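Local coordinates for RahU protein (Pseudomonas aeruginosa PAO1, PDB 6ZC2), which is a bacterial aegerolysin that interacts with the membrane lipid ceramide phosphorylethanolamine and is probably a glycolipid-binding protein, at residues G71-F76 with S89-W94. Numbering follows the deposited sequence.
Sequences GTQGSF and SWDDPW. With EDO (1,2-ethanediol), chain D.
With CG of Trp90 set between its own backbone N and carbonyl carbon (chi1 67°), the indole lies across the neighbouring strand over Gly74, while OG1 of Thr72, placed anti to the backbone N, meets the indole N-H. This is the open end of an antiparallel beta hairpin made by strands 72-80 and 83-92, in one sheet of the aegerolysin beta-sandwich. The NE1 to OG1 bond between Trp90 and Thr72 measures 2.9 Å and is nearly straight at 173°, with OG1 almost in the indole plane; the same oxygen is also hydrogen-bonded to Ser62 of the facing sheet, so the link spans the sandwich interior. Gly74 CA sits over the six-membered ring of Trp90 in a CH-pi contact, 4.0 Å from the centroid. Having no side chain, Gly74 lets the ring lie close against its backbone. Phe76 CD2 reaches the ring's edge at Trp90 CZ3, the two side chains crossing at about a right angle, and Leu27 and Phe32 also touch the indole.

Backbone bonds pair Thr72 with Asp92 and Gly74 with Trp90, and the shortest, from Asp92 N to Thr72 O, is 2.8 Å. The carboxylate of Asp92 turns to Ile125, its OD2 accepting from that backbone N, near a bound Tris molecule. On the other face of the sheet, the extended Gln73 chain lays its amide against the Asp91 carboxylate, planes 23° apart, with Gln73 CD 3.6 Å from Asp91 OD1. A water accepts from Gln73 NE2. At the mouth of the hairpin, 1,2-ethanediol, probably from the crystallisation liquor, joins the two segments: its O2 donates to Asp91 OD1, and its O1 accepts from Gly71 N at 2.7 Å.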
ATOM      1  N   GLY A  71       4.392   2.433 -15.160  1.00 14.38           N
ATOM      2  CA  GLY A  71       4.522   1.643 -13.943  1.00 13.78           C
ATOM      3  C   GLY A  71       3.259   1.650 -13.107  1.00 12.57           C
ATOM      4  O   GLY A  71       2.141   1.551 -13.630  1.00 12.58           O
ATOM      5  N   THR A  72       3.434   1.752 -11.789  1.00 11.73           N
ATOM      6  CA  THR A  72       2.312   1.802 -10.865  1.00 10.72           C
ATOM      7  C   THR A  72       2.456   3.003  -9.941  1.00 11.53           C
ATOM      8  O   THR A  72       3.550   3.292  -9.444  1.00 11.76           O
ATOM      9  CB  THR A  72       2.145   0.496 -10.049  1.00 11.50           C
ATOM     10  OG1 THR A  72       1.170   0.727  -9.030  1.00 11.31           O
ATOM     11  CG2 THR A  72       3.458   0.042  -9.393  1.00 12.25           C
ATOM     12  N   GLN A  73       1.340   3.699  -9.715  1.00 11.24           N
ATOM     13  CA  GLN A  73       1.284   4.858  -8.830  1.00 11.43           C
ATOM     14  C   GLN A  73      -0.129   4.949  -8.275  1.00 10.32           C
ATOM     15  O   GLN A  73      -1.094   4.918  -9.047  1.00 11.78           O
ATOM     16  CB  GLN A  73       1.625   6.138  -9.601  1.00 12.98           C
ATOM     17  CG  GLN A  73       1.583   7.388  -8.743  1.00 14.84           C
ATOM     18  CD  GLN A  73       1.956   8.632  -9.514  1.00 17.82           C
ATOM     19  OE1 GLN A  73       1.762   8.701 -10.727  1.00 20.22           O
ATOM     20  NE2 GLN A  73       2.512   9.618  -8.819  1.00 19.73           N
ATOM     21  N   GLY A  74      -0.253   5.060  -6.955  1.00 10.42           N
ATOM     22  CA  GLY A  74      -1.576   5.091  -6.354  1.00 10.49           C
ATOM     23  C   GLY A  74      -1.506   5.291  -4.855  1.00  9.89           C
ATOM     24  O   GLY A  74      -0.465   5.663  -4.306  1.00 10.42           O
ATOM     25  N   SER A  75      -2.640   5.042  -4.197  1.00  9.61           N
ATOM     26  CA  SER A  75      -2.737   5.230  -2.752  1.00  9.41           C
ATOM     27  C   SER A  75      -3.907   4.434  -2.187  1.00  9.74           C
ATOM     28  O   SER A  75      -4.797   3.991  -2.921  1.00 10.60           O
ATOM     29  CB  SER A  75      -2.917   6.705  -2.391  1.00 11.82           C
ATOM     30  OG  SER A  75      -4.167   7.182  -2.843  1.00 14.43           O
ATOM     31  N   PHE A  76      -3.897   4.274  -0.861  1.00  9.39           N
ATOM     32  CA  PHE A  76      -5.059   3.798  -0.118  1.00  9.16           C
ATOM     33  C   PHE A  76      -5.054   4.436   1.269  1.00  9.05           C
ATOM     34  O   PHE A  76      -3.998   4.811   1.792  1.00  9.53           O
ATOM     35  CB  PHE A  76      -5.163   2.258  -0.032  1.00  9.76           C
ATOM     36  CG  PHE A  76      -3.989   1.590   0.647  1.00  9.68           C
ATOM     37  CD1 PHE A  76      -3.944   1.440   2.033  1.00  9.87           C
ATOM     38  CD2 PHE A  76      -2.936   1.089  -0.112  1.00 10.21           C
ATOM     39  CE1 PHE A  76      -2.855   0.820   2.648  1.00 10.60           C
ATOM     40  CE2 PHE A  76      -1.851   0.475   0.495  1.00 10.94           C
ATOM     41  CZ  PHE A  76      -1.810   0.336   1.875  1.00 11.06           C
ATOM     42  N   SER A  89       0.908   5.925   0.047  1.00  9.09           N
ATOM     43  CA  SER A  89       1.033   6.294  -1.360  0.57 10.25           C
ATOM     44  C   SER A  89       2.360   5.781  -1.906  1.00  9.96           C
ATOM     45  O   SER A  89       3.324   5.615  -1.160  1.00 10.89           O
ATOM     46  CB  SER A  89       0.998   7.822  -1.548  0.57 12.44           C
ATOM     47  OG  SER A  89      -0.251   8.368  -1.170  0.57 15.05           O
ATOM     48  N   TRP A  90       2.417   5.564  -3.226  1.00 10.14           N
ATOM     49  CA  TRP A  90       3.646   5.084  -3.861  1.00 10.28           C
ATOM     50  C   TRP A  90       3.711   5.541  -5.315  1.00 11.14           C
ATOM     51  O   TRP A  90       2.693   5.861  -5.942  1.00 11.37           O
ATOM     52  CB  TRP A  90       3.770   3.545  -3.816  1.00 10.46           C
ATOM     53  CG  TRP A  90       2.729   2.871  -4.673  1.00  9.91           C
ATOM     54  CD1 TRP A  90       2.849   2.503  -5.990  1.00 11.04           C
ATOM     55  CD2 TRP A  90       1.384   2.551  -4.290  1.00  9.73           C
ATOM     56  NE1 TRP A  90       1.665   1.966  -6.439  1.00 10.68           N
ATOM     57  CE2 TRP A  90       0.751   1.987  -5.418  1.00  9.94           C
ATOM     58  CE3 TRP A  90       0.654   2.686  -3.100  1.00  9.74           C
ATOM     59  CZ2 TRP A  90      -0.571   1.550  -5.390  1.00 10.73           C
ATOM     60  CZ3 TRP A  90      -0.658   2.258  -3.078  1.00 10.53           C
ATOM     61  CH2 TRP A  90      -1.259   1.702  -4.215  1.00 10.96           C
ATOM     62  N   ASP A  91       4.932   5.520  -5.856  1.00 11.86           N
ATOM     63  CA  ASP A  91       5.185   5.831  -7.261  1.00 13.07           C
ATOM     64  C   ASP A  91       6.378   5.008  -7.725  1.00 12.96           C
ATOM     65  O   ASP A  91       7.483   5.166  -7.193  1.00 13.91           O
ATOM     66  CB  ASP A  91       5.461   7.326  -7.438  1.00 14.30           C
ATOM     67  CG  ASP A  91       5.771   7.689  -8.872  0.90 16.03           C
ATOM     68  OD1 ASP A  91       5.162   7.088  -9.783  0.90 15.89           O
ATOM     69  OD2 ASP A  91       6.620   8.580  -9.088  0.90 18.70           O
ATOM     70  N   ASP A  92       6.151   4.134  -8.710  1.00 12.94           N
ATOM     71  CA  ASP A  92       7.162   3.232  -9.268  1.00 13.23           C
ATOM     72  C   ASP A  92       7.150   3.447 -10.777  1.00 13.56           C
ATOM     73  O   ASP A  92       6.424   2.753 -11.504  1.00 13.46           O
ATOM     74  CB  ASP A  92       6.814   1.783  -8.907  1.00 13.76           C
ATOM     75  CG  ASP A  92       7.855   0.770  -9.371  1.00 13.43           C
ATOM     76  OD1 ASP A  92       8.811   1.146 -10.089  1.00 15.36           O
ATOM     77  OD2 ASP A  92       7.698  -0.419  -9.009  1.00 14.44           O
ATOM     78  N   PRO A  93       7.937   4.397 -11.286  1.00 15.06           N
ATOM     79  CA  PRO A  93       7.890   4.711 -12.721  1.00 15.42           C
ATOM     80  C   PRO A  93       8.566   3.652 -13.583  1.00 16.78           C
ATOM     81  O   PRO A  93       9.409   2.872 -13.133  1.00 17.85           O
ATOM     82  CB  PRO A  93       8.642   6.048 -12.828  1.00 16.37           C
ATOM     83  CG  PRO A  93       8.727   6.575 -11.425  1.00 17.45           C
ATOM     84  CD  PRO A  93       8.770   5.363 -10.546  1.00 15.91           C
ATOM     85  N   TRP A  94       8.183   3.656 -14.862  1.00 18.30           N
ATOM     86  CA  TRP A  94       8.776   2.747 -15.839  1.00 19.78           C
ATOM     87  C   TRP A  94      10.075   3.300 -16.417  1.00 22.46           C
ATOM     88  O   TRP A  94      11.037   2.548 -16.613  1.00 22.82           O
ATOM     89  CB  TRP A  94       7.781   2.480 -16.971  1.00 21.37           C
ATOM     90  CG  TRP A  94       8.361   1.716 -18.130  1.00 22.59           C
ATOM     91  CD1 TRP A  94       8.452   0.358 -18.254  1.00 22.97           C
ATOM     92  CD2 TRP A  94       8.921   2.265 -19.332  1.00 23.91           C
ATOM     93  NE1 TRP A  94       9.039   0.030 -19.454  1.00 23.87           N
ATOM     94  CE2 TRP A  94       9.335   1.181 -20.133  1.00 24.81           C
ATOM     95  CE3 TRP A  94       9.118   3.568 -19.806  1.00 24.47           C
ATOM     96  CZ2 TRP A  94       9.932   1.359 -21.381  1.00 26.52           C
ATOM     97  CZ3 TRP A  94       9.710   3.741 -21.048  1.00 26.39           C
ATOM     98  CH2 TRP A  94      10.110   2.643 -21.819  1.00 27.02           C
TER
HETATM   99  C1  EDO D 203       3.817   5.749 -14.140  0.90 20.03           C
HETATM  100  O1  EDO D 203       4.916   5.068 -14.743  0.85 16.93           O
HETATM  101  C2  EDO D 203       4.113   5.931 -12.655  0.95 18.87           C
HETATM  102  O2  EDO D 203       5.126   6.928 -12.466  0.95 18.84           O
HETATM  103  O   HOH W   1       2.948   9.302  -5.763  1.00 33.24           O